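Local coordinates for putative lipoprotein (Bacteroides fragilis, PDB 3NQI) that is of unknown function but, as a putative lipoprotein, is probably tethered to the bacterial cell envelope by a lipid and possibly binds lipid, at residues 80-85 with 192-197; 212-217 with 239-244; 99-104 with 129-134; 93-98 with 151-156. One frame throughout, in Å; residues are numbered along the deposited sequence.

Contact 1: residues 80-85 with 192-197; sequences IDATAI and KAYEIS
A short parallel strand pairing near the centre of the chain, the D81-A193 bridge, joins the broken strand 78-87 to strand 186-195, with I80, A82 and Y194 as its flanks. A193 is gripped through both of its backbone polar atoms: its N donates to I80 O at 2.8 Å, almost straight at 178°, and its O receives A82 N, also at 2.8 Å but bent to 149°. On one face CD1 of I80 rests on CB of A193 at 3.7 Å, beside M49 of strand 49-56. On the other the Y194 ring reaches back to A82, whose CB comes obliquely to CE2 at 3.3 Å, a close fit. With CG beside the backbone N (chi1 -60°), the ring also brings its edge toward the carbonyl of T83, and its hydroxyl is bonded to F150 O. Past A82 the strands part and water fills in: one molecule accepts from E195 N and donates to A82 O, 2.7 Å away. Beyond it A84 CB meets CG2 of I196, the residue that precedes helix 197-207. A193, bonded to residues on either side of D81, makes a parallel beta bridge where strand 78-87 changes partner, to 148-155 from T83 on.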
loop_
_atom_site.group_PDB
_atom_site.type_symbol
_atom_site.label_atom_id
_atom_site.label_comp_id
_atom_site.label_asym_id
_atom_site.label_seq_id
_atom_site.Cartn_x
_atom_site.Cartn_y
_atom_site.Cartn_z
ATOM N N ILE A 80 2.428 -6.111 4.263
ATOM C CA ILE A 80 2.141 -5.299 3.077
ATOM C C ILE A 80 2.915 -3.974 3.011
ATOM O O ILE A 80 2.479 -3.015 2.376
ATOM C CB ILE A 80 0.626 -4.959 3.112
ATOM C CG1 ILE A 80 0.302 -4.166 4.355
ATOM C CG2 ILE A 80 -0.240 -6.203 2.934
ATOM C CD1 ILE A 80 -1.184 -3.666 4.360
ATOM N N ASP A 81 4.048 -3.906 3.697
ATOM C CA ASP A 81 4.876 -2.704 3.715
ATOM C C ASP A 81 5.406 -2.373 2.328
ATOM O O ASP A 81 5.888 -3.252 1.614
ATOM C CB ASP A 81 6.072 -2.862 4.676
ATOM C CG ASP A 81 5.640 -3.031 6.125
ATOM O OD1 ASP A 81 4.671 -2.433 6.557
ATOM O OD2 ASP A 81 6.282 -3.777 6.835
ATOM N N ALA A 82 5.353 -1.090 1.980
ATOM C CA ALA A 82 5.954 -0.573 0.770
ATOM C C ALA A 82 6.712 0.751 1.028
ATOM O O ALA A 82 6.526 1.393 2.049
ATOM C CB ALA A 82 4.883 -0.421 -0.346
ATOM N N THR A 83 7.648 1.096 0.135
ATOM C CA THR A 83 8.505 2.243 0.324
ATOM C C THR A 83 7.990 3.572 -0.185
ATOM O O THR A 83 7.549 3.691 -1.322
ATOM C CB THR A 83 9.813 1.991 -0.378
ATOM O OG1 THR A 83 10.293 0.776 0.160
ATOM C CG2 THR A 83 10.817 3.120 -0.154
ATOM N N ALA A 84 8.034 4.569 0.685
ATOM C CA ALA A 84 7.758 5.961 0.280
ATOM C C ALA A 84 9.051 6.756 0.405
ATOM O O ALA A 84 9.759 6.635 1.391
ATOM C CB ALA A 84 6.673 6.542 1.142
ATOM N N ILE A 85 9.396 7.515 -0.612
ATOM C CA ILE A 85 10.600 8.298 -0.599
ATOM C C ILE A 85 10.394 9.785 -0.985
ATOM O O ILE A 85 9.363 10.156 -1.584
ATOM C CB ILE A 85 11.689 7.689 -1.488
ATOM C CG1 ILE A 85 11.288 7.711 -2.935
ATOM C CG2 ILE A 85 12.088 6.231 -1.068
ATOM C CD1 ILE A 85 12.384 8.267 -3.769
ATOM N N LYS A 192 -0.945 -2.201 -0.437
ATOM C CA LYS A 192 0.436 -1.728 -0.138
ATOM C C LYS A 192 0.300 -0.567 0.846
ATOM O O LYS A 192 -0.432 0.398 0.597
ATOM C CB LYS A 192 1.127 -1.288 -1.421
ATOM C CG LYS A 192 1.319 -2.438 -2.426
ATOM C CD LYS A 192 2.531 -3.321 -1.954
ATOM C CE LYS A 192 2.611 -4.616 -2.626
ATOM N NZ LYS A 192 3.656 -5.396 -1.891
ATOM N N ALA A 193 0.969 -0.697 1.984
ATOM C CA ALA A 193 0.917 0.296 3.043
ATOM C C ALA A 193 2.234 1.088 3.112
ATOM O O ALA A 193 3.346 0.512 3.012
ATOM C CB ALA A 193 0.602 -0.377 4.401
ATOM N N TYR A 194 2.092 2.411 3.273
ATOM C CA TYR A 194 3.186 3.393 3.203
ATOM C C TYR A 194 3.251 4.255 4.441
ATOM O O TYR A 194 2.325 5.035 4.744
ATOM C CB TYR A 194 3.045 4.347 2.003
ATOM C CG TYR A 194 3.037 3.622 0.690
ATOM C CD1 TYR A 194 1.874 3.061 0.186
ATOM C CD2 TYR A 194 4.189 3.433 0.003
ATOM C CE1 TYR A 194 1.879 2.323 -0.989
ATOM C CE2 TYR A 194 4.214 2.725 -1.211
ATOM C CZ TYR A 194 3.093 2.182 -1.695
ATOM O OH TYR A 194 3.146 1.451 -2.860
ATOM N N GLU A 195 4.380 4.150 5.138
ATOM C CA GLU A 195 4.644 5.065 6.253
ATOM C C GLU A 195 5.129 6.385 5.665
ATOM O O GLU A 195 6.194 6.452 5.056
ATOM C CB GLU A 195 5.722 4.454 7.210
ATOM C CG GLU A 195 5.590 4.874 8.671
ATOM C CD GLU A 195 5.889 6.357 8.929
ATOM O OE1 GLU A 195 6.656 6.974 8.154
ATOM O OE2 GLU A 195 5.422 6.889 9.946
ATOM N N ILE A 196 4.390 7.455 5.879
ATOM C CA ILE A 196 4.640 8.715 5.202
ATOM C C ILE A 196 5.092 9.869 6.151
ATOM O O ILE A 196 5.154 10.994 5.717
ATOM C CB ILE A 196 3.468 9.160 4.367
ATOM C CG1 ILE A 196 2.210 9.316 5.232
ATOM C CG2 ILE A 196 3.235 8.164 3.177
ATOM C CD1 ILE A 196 1.176 10.216 4.562
ATOM N N SER A 197 5.502 9.558 7.387
ATOM C CA SER A 197 5.891 10.605 8.327
ATOM C C SER A 197 7.073 11.410 7.813
ATOM O O SER A 197 7.119 12.635 7.967
ATOM C CB SER A 197 6.209 10.019 9.697
ATOM O OG SER A 197 5.037 9.463 10.247
HETATM O O HOH W 1 4.133 0.375 6.171
HETATM O O HOH W 2 6.417 2.301 4.541
HETATM O O HOH W 3 8.333 4.205 3.509
#

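Contact 2: residues 212-217 with 239-244; sequences PAKITI and EIEYKT
K214-T216 and E239-E241 form an antiparallel ladder, the paired ends of strands 214-221 and 234-241, running at 162° to each other. I215 and I240 are its hydrogen-bonded pair: I215 N gives to I240 O at 2.9 Å, and I240 N returns a bond of 2.8 Å to I215 O. The tight part lies on the face carrying these two isoleucines. There CD1 of I240 meets CG1 of I217, and both residues pack on I124 of strand 123-132. Y242, just past the end of the strand, extends this apolar side. Its CG stands opposite the backbone N (chi1 -177°), which sends the ring back across the other segment, where CD1 touches CD1 of I215 at 3.8 Å and the other flank, at CD2, lies against CD of P212. The hydroxyl is fixed by E121 O, and L200 of helix 197-207 adds to the packing. Backbone bonding runs on to Y242 N, which donates to A213 O at 3.1 Å, and a water joins P212 O to Y242 O.

On the other face T216 is covered by strand 165-174, but the ends of K214, E239 and E241 are looser, with both glutamates exposed to solvent. K214 and E241 run alongside in the same direction, yet K214 NZ stops 5.3 Å from E241 OE2, too far for a salt bridge, though the opposite charges probably still attract weakly. A water bridges E239 OE1 and E241 OE2 and accepts a weak bond from K214 NZ. The direct salt bridge goes to E239: K214 NZ reaches OE2 at 2.8 Å, from above the carboxylate plane.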
loop_
_atom_site.group_PDB
_atom_site.type_symbol
_atom_site.label_atom_id
_atom_site.label_comp_id
_atom_site.label_asym_id
_atom_site.label_seq_id
_atom_site.Cartn_x
_atom_site.Cartn_y
_atom_site.Cartn_z
ATOM N N PRO A 212 -1.248 18.724 5.170
ATOM C CA PRO A 212 -1.934 19.001 3.913
ATOM C C PRO A 212 -3.413 18.845 4.115
ATOM O O PRO A 212 -3.796 18.088 5.006
ATOM C CB PRO A 212 -1.434 17.907 3.002
ATOM C CG PRO A 212 -1.163 16.747 3.911
ATOM C CD PRO A 212 -0.680 17.363 5.204
ATOM N N ALA A 213 -4.223 19.543 3.324
ATOM C CA ALA A 213 -5.681 19.269 3.279
ATOM C C ALA A 213 -5.908 17.909 2.586
ATOM O O ALA A 213 -6.798 17.159 2.955
ATOM C CB ALA A 213 -6.417 20.372 2.498
ATOM N N LYS A 214 -5.102 17.588 1.579
ATOM C CA LYS A 214 -5.287 16.306 0.872
ATOM C C LYS A 214 -3.986 15.780 0.320
ATOM O O LYS A 214 -3.015 16.540 0.086
ATOM C CB LYS A 214 -6.438 16.407 -0.178
ATOM C CG LYS A 214 -6.129 17.163 -1.416
ATOM C CD LYS A 214 -7.309 17.098 -2.434
ATOM C CE LYS A 214 -7.024 17.997 -3.628
ATOM N NZ LYS A 214 -8.200 18.250 -4.459
ATOM N N ILE A 215 -3.943 14.467 0.178
ATOM C CA ILE A 215 -2.833 13.774 -0.465
ATOM C C ILE A 215 -3.363 13.258 -1.800
ATOM O O ILE A 215 -4.497 12.736 -1.893
ATOM C CB ILE A 215 -2.302 12.599 0.369
ATOM C CG1 ILE A 215 -1.874 13.097 1.774
ATOM C CG2 ILE A 215 -1.172 11.856 -0.425
ATOM C CD1 ILE A 215 -1.547 11.984 2.838
ATOM N N THR A 216 -2.606 13.478 -2.866
ATOM C CA THR A 216 -3.045 12.973 -4.149
ATOM C C THR A 216 -2.043 11.931 -4.608
ATOM O O THR A 216 -0.820 12.044 -4.388
ATOM C CB THR A 216 -3.251 14.083 -5.238
ATOM O OG1 THR A 216 -2.009 14.755 -5.450
ATOM C CG2 THR A 216 -4.343 15.053 -4.825
ATOM N N ILE A 217 -2.576 10.893 -5.222
ATOM C CA ILE A 217 -1.740 9.774 -5.702
ATOM C C ILE A 217 -1.891 9.740 -7.224
ATOM O O ILE A 217 -2.973 9.576 -7.754
ATOM C CB ILE A 217 -2.197 8.432 -5.122
ATOM C CG1 ILE A 217 -2.262 8.460 -3.562
ATOM C CG2 ILE A 217 -1.318 7.264 -5.654
ATOM C CD1 ILE A 217 -0.990 8.624 -2.841
ATOM N N GLU A 239 -7.679 10.810 -4.766
ATOM C CA GLU A 239 -7.553 11.759 -3.690
ATOM C C GLU A 239 -7.761 11.111 -2.328
ATOM O O GLU A 239 -8.657 10.310 -2.173
ATOM C CB GLU A 239 -8.584 12.869 -3.846
ATOM C CG GLU A 239 -8.463 13.607 -5.095
ATOM C CD GLU A 239 -9.497 14.769 -5.159
ATOM O OE1 GLU A 239 -10.689 14.519 -4.811
ATOM O OE2 GLU A 239 -9.117 15.881 -5.540
ATOM N N ILE A 240 -6.946 11.517 -1.357
ATOM C CA ILE A 240 -7.150 11.151 0.060
ATOM C C ILE A 240 -7.333 12.399 0.945
ATOM O O ILE A 240 -6.413 13.205 1.106
ATOM C CB ILE A 240 -5.944 10.332 0.559
ATOM C CG1 ILE A 240 -5.717 9.097 -0.317
ATOM C CG2 ILE A 240 -6.121 9.925 2.072
ATOM C CD1 ILE A 240 -4.335 8.370 -0.047
ATOM N N GLU A 241 -8.508 12.594 1.504
ATOM C CA GLU A 241 -8.696 13.718 2.421
ATOM C C GLU A 241 -7.887 13.416 3.711
ATOM O O GLU A 241 -8.027 12.355 4.292
ATOM C CB GLU A 241 -10.195 13.971 2.667
ATOM C CG GLU A 241 -11.023 14.243 1.369
ATOM C CD GLU A 241 -10.532 15.449 0.508
ATOM O OE1 GLU A 241 -10.143 16.492 1.090
ATOM O OE2 GLU A 241 -10.546 15.340 -0.758
ATOM N N TYR A 242 -6.918 14.268 4.052
ATOM C CA TYR A 242 -5.996 13.954 5.142
ATOM C C TYR A 242 -6.572 14.407 6.484
ATOM O O TYR A 242 -6.815 15.592 6.682
ATOM C CB TYR A 242 -4.609 14.538 4.897
ATOM C CG TYR A 242 -3.609 14.162 5.973
ATOM C CD1 TYR A 242 -3.180 12.847 6.131
ATOM C CD2 TYR A 242 -3.163 15.097 6.890
ATOM C CE1 TYR A 242 -2.279 12.500 7.135
ATOM C CE2 TYR A 242 -2.269 14.756 7.896
ATOM C CZ TYR A 242 -1.843 13.457 8.026
ATOM O OH TYR A 242 -0.958 13.118 9.038
ATOM N N LYS A 243 -6.800 13.464 7.389
ATOM C CA LYS A 243 -7.414 13.746 8.681
ATOM C C LYS A 243 -6.472 13.550 9.840
ATOM O O LYS A 243 -5.544 12.716 9.776
ATOM C CB LYS A 243 -8.645 12.869 8.850
ATOM C CG LYS A 243 -9.651 13.119 7.735
ATOM C CD LYS A 243 -11.071 12.785 8.107
ATOM C CE LYS A 243 -12.008 13.039 6.914
ATOM N NZ LYS A 243 -13.426 12.652 7.242
ATOM N N THR A 244 -6.646 14.368 10.876
ATOM C CA THR A 244 -5.865 14.216 12.116
ATOM C C THR A 244 -6.777 14.368 13.298
ATOM O O THR A 244 -7.850 14.959 13.180
ATOM C CB THR A 244 -4.710 15.267 12.225
ATOM O OG1 THR A 244 -5.257 16.582 12.289
ATOM C CG2 THR A 244 -3.803 15.173 11.012
HETATM O O HOH W 4 -5.801 18.211 6.701
HETATM O O HOH W 5 -11.139 17.205 -3.261
#

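Contact 3: residues 99-104 with 129-134; sequences NAPVGS and LYRVKN
R131 holds its guanidinium edge-on to the backbone of P101, so that the carbonyl oxygen lies in the plane of the cation while NH2 stands well above the carbonyl plane. The resulting NH2 to P101 O bond is 3.2 Å long and bent to 153°. A turn in the arginine chain at chi3 (-80°) brings the group back toward the loop, its side chain crossing the proline at about a right angle with NH2 close to CG. N226 OD1 takes NE and N222 O also takes NH2, which fixes the rotation of the guanidinium. A water donates to P101 O and accepts from R131 N, a second link between the same two residues. At the other end, in the conformer given, S104 OG lies 3.5 Å from L129 CD2 and bonds to S106 O. The backbones join at this S104 end. L129 O receives two donors, G103 N at 2.7 Å and S104 N at 3.2 Å, and L129 N donates to S104 O at 2.9 Å. The Y130 ring leads away from the loop, toward F150 and H148. Two consecutive residues, G103 and S104, set against the single L129 make a classic beta bulge, where the loop before strand 107-109 meets strand 123-132.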
loop_
_atom_site.group_PDB
_atom_site.type_symbol
_atom_site.label_atom_id
_atom_site.label_comp_id
_atom_site.label_asym_id
_atom_site.label_seq_id
_atom_site.Cartn_x
_atom_site.Cartn_y
_atom_site.Cartn_z
ATOM N N ASN A 99 7.898 1.183 -15.218
ATOM C CA ASN A 99 7.953 0.401 -16.443
ATOM C C ASN A 99 6.774 -0.483 -16.724
ATOM O O ASN A 99 6.827 -1.317 -17.649
ATOM C CB ASN A 99 9.281 -0.378 -16.551
ATOM C CG ASN A 99 9.387 -1.566 -15.559
ATOM O OD1 ASN A 99 8.467 -1.867 -14.801
ATOM N ND2 ASN A 99 10.524 -2.245 -15.586
ATOM N N ALA A 100 5.700 -0.287 -15.985
ATOM C CA ALA A 100 4.485 -1.060 -16.175
ATOM C C ALA A 100 3.323 -0.260 -15.682
ATOM O O ALA A 100 3.480 0.536 -14.768
ATOM C CB ALA A 100 4.543 -2.433 -15.480
ATOM N N PRO A 101 2.148 -0.444 -16.308
ATOM C CA PRO A 101 0.955 0.167 -15.835
ATOM C C PRO A 101 0.200 -0.751 -14.854
ATOM O O PRO A 101 0.130 -1.978 -15.085
ATOM C CB PRO A 101 0.138 0.301 -17.110
ATOM C CG PRO A 101 0.505 -0.926 -17.911
ATOM C CD PRO A 101 1.905 -1.229 -17.551
ATOM N N VAL A 102 -0.428 -0.140 -13.838
ATOM C CA VAL A 102 -1.399 -0.842 -13.008
ATOM C C VAL A 102 -2.698 -0.952 -13.781
ATOM O O VAL A 102 -2.927 -0.250 -14.796
ATOM C CB VAL A 102 -1.626 -0.131 -11.616
ATOM C CG1 VAL A 102 -0.286 0.017 -10.857
ATOM C CG2 VAL A 102 -2.280 1.223 -11.798
ATOM N N GLY A 103 -3.551 -1.849 -13.306
ATOM C CA GLY A 103 -4.891 -1.961 -13.804
ATOM C C GLY A 103 -5.706 -0.854 -13.193
ATOM O O GLY A 103 -6.433 -0.170 -13.893
ATOM N N SER A 104 -5.632 -0.734 -11.857
ATOM C CA SER A 104 -6.286 0.348 -11.115
ATOM C C SER A 104 -5.781 0.332 -9.682
ATOM O O SER A 104 -5.113 -0.610 -9.261
ATOM C CB SER A 104 -7.805 0.219 -11.133
ATOM O OG SER A 104 -8.222 -1.050 -10.678
ATOM N N LEU A 129 -4.609 -3.223 -8.167
ATOM C CA LEU A 129 -5.074 -4.263 -9.135
ATOM C C LEU A 129 -4.053 -4.243 -10.291
ATOM O O LEU A 129 -3.826 -3.223 -10.954
ATOM C CB LEU A 129 -6.510 -4.018 -9.578
ATOM C CG LEU A 129 -7.414 -5.113 -10.183
ATOM C CD1 LEU A 129 -7.597 -6.291 -9.247
ATOM C CD2 LEU A 129 -8.765 -4.502 -10.518
ATOM N N TYR A 130 -3.376 -5.366 -10.471
ATOM C CA TYR A 130 -2.299 -5.430 -11.426
ATOM C C TYR A 130 -2.142 -6.807 -12.091
ATOM O O TYR A 130 -2.859 -7.735 -11.777
ATOM C CB TYR A 130 -1.037 -4.965 -10.755
ATOM C CG TYR A 130 -0.504 -5.795 -9.614
ATOM C CD1 TYR A 130 -1.078 -5.754 -8.359
ATOM C CD2 TYR A 130 0.621 -6.596 -9.777
ATOM C CE1 TYR A 130 -0.607 -6.560 -7.290
ATOM C CE2 TYR A 130 1.128 -7.371 -8.713
ATOM C CZ TYR A 130 0.527 -7.331 -7.475
ATOM O OH TYR A 130 1.018 -8.075 -6.458
ATOM N N ARG A 131 -1.216 -6.926 -13.030
ATOM C CA ARG A 131 -1.098 -8.142 -13.832
ATOM C C ARG A 131 0.202 -8.851 -13.538
ATOM O O ARG A 131 1.254 -8.229 -13.576
ATOM C CB ARG A 131 -1.149 -7.789 -15.327
ATOM C CG ARG A 131 -2.548 -7.389 -15.834
ATOM C CD ARG A 131 -2.500 -6.656 -17.187
ATOM N NE ARG A 131 -2.150 -5.282 -16.922
ATOM C CZ ARG A 131 -2.972 -4.241 -16.980
ATOM N NH1 ARG A 131 -4.230 -4.369 -17.408
ATOM N NH2 ARG A 131 -2.494 -3.051 -16.613
ATOM N N VAL A 132 0.133 -10.151 -13.262
ATOM C CA VAL A 132 1.319 -10.964 -13.050
ATOM C C VAL A 132 1.482 -12.078 -14.103
ATOM O O VAL A 132 0.575 -12.370 -14.903
ATOM C CB VAL A 132 1.327 -11.548 -11.611
ATOM C CG1 VAL A 132 1.339 -10.368 -10.553
ATOM C CG2 VAL A 132 0.148 -12.483 -11.354
ATOM N N LYS A 133 2.660 -12.705 -14.097
ATOM C CA LYS A 133 2.915 -13.857 -14.944
ATOM C C LYS A 133 2.136 -15.048 -14.393
ATOM O O LYS A 133 2.009 -15.196 -13.197
ATOM C CB LYS A 133 4.398 -14.163 -14.942
ATOM C CG LYS A 133 4.831 -15.342 -15.805
ATOM C CD LYS A 133 6.360 -15.469 -15.776
ATOM C CE LYS A 133 6.843 -16.592 -16.675
ATOM N NZ LYS A 133 8.306 -16.683 -16.575
ATOM N N ASN A 134 1.627 -15.882 -15.287
ATOM C CA ASN A 134 0.903 -17.066 -14.908
ATOM C C ASN A 134 1.905 -18.163 -14.513
ATOM O O ASN A 134 2.458 -18.840 -15.367
ATOM C CB ASN A 134 -0.009 -17.499 -16.075
ATOM C CG ASN A 134 -0.857 -18.731 -15.749
ATOM O OD1 ASN A 134 -0.810 -19.279 -14.638
ATOM N ND2 ASN A 134 -1.636 -19.178 -16.735
HETATM O O HOH W 6 -0.104 -4.531 -14.071
#

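Contact 4: residues 93-98 with 151-156; sequences SGDVTT and TLVCYT
D95 meets the edge of the Y155 ring, near its plane, and the hydroxyl of Y155 donates to D95 OD1 at 2.6 Å. The two side chains cross at about a right angle and their flat groups are nearly perpendicular, 87° apart. OD1 is approached on its syn side, with the hydroxyl only slightly out of the carboxylate plane; D95 OD1 also lies 3.3 Å from Y155 CE1. D95 turns CG away from its own N and beside its carbonyl carbon (chi1 -163°), sending the carboxylate toward the strand. Y155 places CG beside its backbone N (chi1 -62°), and its ring swings back over V153. There CG1 of V153 lies under one ring face near the rim and 3.9 Å from D95 OD1.

The contact lays a long loop, between strands 78-87 and 107-109, over one face of strand 148-155, the face formed by T151, V153 and Y155. No backbone bonds tie the segments; even the nearest CA atoms, those of D95 and V153, are 7.3 Å apart. The second carboxylate oxygen of D95 receives G91 N, within the same loop, and the Y155 hydroxyl also accepts from R171 NE of strand 165-174. The positive charge of R171 may polarise the O-H and favour its short bond to D95. Farther along, V96 points its CB toward the strand, and its CG2 meets T151 CG2 at 4.3 Å, a light apolar touch beside R171.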
loop_
_atom_site.group_PDB
_atom_site.type_symbol
_atom_site.label_atom_id
_atom_site.label_comp_id
_atom_site.label_asym_id
_atom_site.label_seq_id
_atom_site.Cartn_x
_atom_site.Cartn_y
_atom_site.Cartn_z
ATOM N N SER A 93 18.811 10.868 -6.957
ATOM C CA SER A 93 18.999 9.715 -6.068
ATOM C C SER A 93 17.735 9.199 -5.376
ATOM O O SER A 93 16.969 9.949 -4.774
ATOM C CB SER A 93 20.069 10.039 -5.004
ATOM O OG SER A 93 20.048 9.091 -3.937
ATOM N N GLY A 94 17.554 7.889 -5.442
ATOM C CA GLY A 94 16.353 7.249 -4.943
ATOM C C GLY A 94 15.173 7.247 -5.901
ATOM O O GLY A 94 14.183 6.564 -5.627
ATOM N N ASP A 95 15.220 8.020 -6.991
ATOM C CA ASP A 95 14.061 8.048 -7.926
ATOM C C ASP A 95 13.908 6.692 -8.637
ATOM O O ASP A 95 14.861 5.930 -8.757
ATOM C CB ASP A 95 14.167 9.168 -8.957
ATOM C CG ASP A 95 12.829 9.474 -9.649
ATOM O OD1 ASP A 95 11.734 9.152 -9.127
ATOM O OD2 ASP A 95 12.877 10.102 -10.722
ATOM N N VAL A 96 12.701 6.408 -9.072
ATOM C CA VAL A 96 12.343 5.139 -9.691
ATOM C C VAL A 96 11.587 5.456 -10.995
ATOM O O VAL A 96 10.742 6.358 -11.030
ATOM C CB VAL A 96 11.451 4.284 -8.712
ATOM C CG1 VAL A 96 10.975 2.993 -9.374
ATOM C CG2 VAL A 96 12.214 3.966 -7.432
ATOM N N THR A 97 11.885 4.715 -12.052
ATOM C CA THR A 97 11.216 4.886 -13.336
ATOM C C THR A 97 10.136 3.808 -13.482
ATOM O O THR A 97 10.413 2.614 -13.341
ATOM C CB THR A 97 12.252 4.847 -14.467
ATOM O OG1 THR A 97 13.062 6.018 -14.367
ATOM C CG2 THR A 97 11.597 4.821 -15.833
ATOM N N THR A 98 8.900 4.228 -13.724
ATOM C CA THR A 98 7.829 3.285 -13.958
ATOM C C THR A 98 8.077 2.503 -15.254
ATOM O O THR A 98 8.498 3.095 -16.265
ATOM C CB THR A 98 6.536 4.006 -14.023
ATOM O OG1 THR A 98 6.247 4.445 -12.701
ATOM C CG2 THR A 98 5.425 3.099 -14.566
ATOM N N THR A 151 6.450 1.996 -5.470
ATOM C CA THR A 151 7.093 3.016 -4.656
ATOM C C THR A 151 6.392 4.345 -4.790
ATOM O O THR A 151 6.172 4.815 -5.943
ATOM C CB THR A 151 8.532 3.180 -5.122
ATOM O OG1 THR A 151 9.182 1.946 -4.967
ATOM C CG2 THR A 151 9.310 4.267 -4.321
ATOM N N LEU A 152 6.037 4.966 -3.660
ATOM C CA LEU A 152 5.493 6.352 -3.701
ATOM C C LEU A 152 6.622 7.345 -3.604
ATOM O O LEU A 152 7.460 7.263 -2.669
ATOM C CB LEU A 152 4.481 6.635 -2.626
ATOM C CG LEU A 152 3.141 5.995 -2.816
ATOM C CD1 LEU A 152 2.301 6.355 -1.563
ATOM C CD2 LEU A 152 2.449 6.466 -4.182
ATOM N N VAL A 153 6.640 8.302 -4.540
ATOM C CA VAL A 153 7.694 9.314 -4.582
ATOM C C VAL A 153 7.081 10.722 -4.440
ATOM O O VAL A 153 6.136 11.099 -5.151
ATOM C CB VAL A 153 8.569 9.180 -5.866
ATOM C CG1 VAL A 153 9.844 10.136 -5.847
ATOM C CG2 VAL A 153 9.004 7.689 -6.106
ATOM N N CYS A 154 7.615 11.465 -3.491
ATOM C CA CYS A 154 7.392 12.902 -3.332
ATOM C C CYS A 154 8.598 13.648 -3.910
ATOM O O CYS A 154 9.756 13.477 -3.449
ATOM C CB CYS A 154 7.268 13.229 -1.867
ATOM S SG CYS A 154 6.884 14.969 -1.604
ATOM N N TYR A 155 8.362 14.434 -4.949
ATOM C CA TYR A 155 9.421 15.278 -5.548
ATOM C C TYR A 155 9.401 16.605 -4.809
ATOM O O TYR A 155 8.539 17.447 -5.018
ATOM C CB TYR A 155 9.261 15.463 -7.069
ATOM C CG TYR A 155 9.346 14.132 -7.780
ATOM C CD1 TYR A 155 10.564 13.473 -7.921
ATOM C CD2 TYR A 155 8.213 13.509 -8.236
ATOM C CE1 TYR A 155 10.641 12.237 -8.532
ATOM C CE2 TYR A 155 8.267 12.276 -8.847
ATOM C CZ TYR A 155 9.464 11.637 -8.998
ATOM O OH TYR A 155 9.505 10.386 -9.559
ATOM N N THR A 156 10.374 16.806 -3.943
ATOM C CA THR A 156 10.269 17.936 -3.030
ATOM C C THR A 156 10.463 19.325 -3.671
ATOM O O THR A 156 9.945 20.297 -3.143
ATOM C CB THR A 156 11.184 17.730 -1.851
ATOM O OG1 THR A 156 12.524 17.576 -2.332
ATOM C CG2 THR A 156 10.735 16.500 -1.084
#

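The centre of contact 1 lies about 6 Å from the centre of the chain, those of the others about 15 Å. Along the sequence contact 3 is nested within the loop closed by contact 4, and contact 4 within that closed by contact 1; contact 2 follows in series. Contacts 1 and 4, centres about 12 Å apart, share the pairing of strands 78-87 and 148-155. I196 on I215 joins contacts 1 and 2; I217 on L152 joins 2 and 4. Contact 3 touches none of them directly but adjoins contact 4 in sequence. Contacts 1 and 4 join segments 107 and 53 residues apart, contacts 2 and 3 nearer ones, all from strand 78-87 onward.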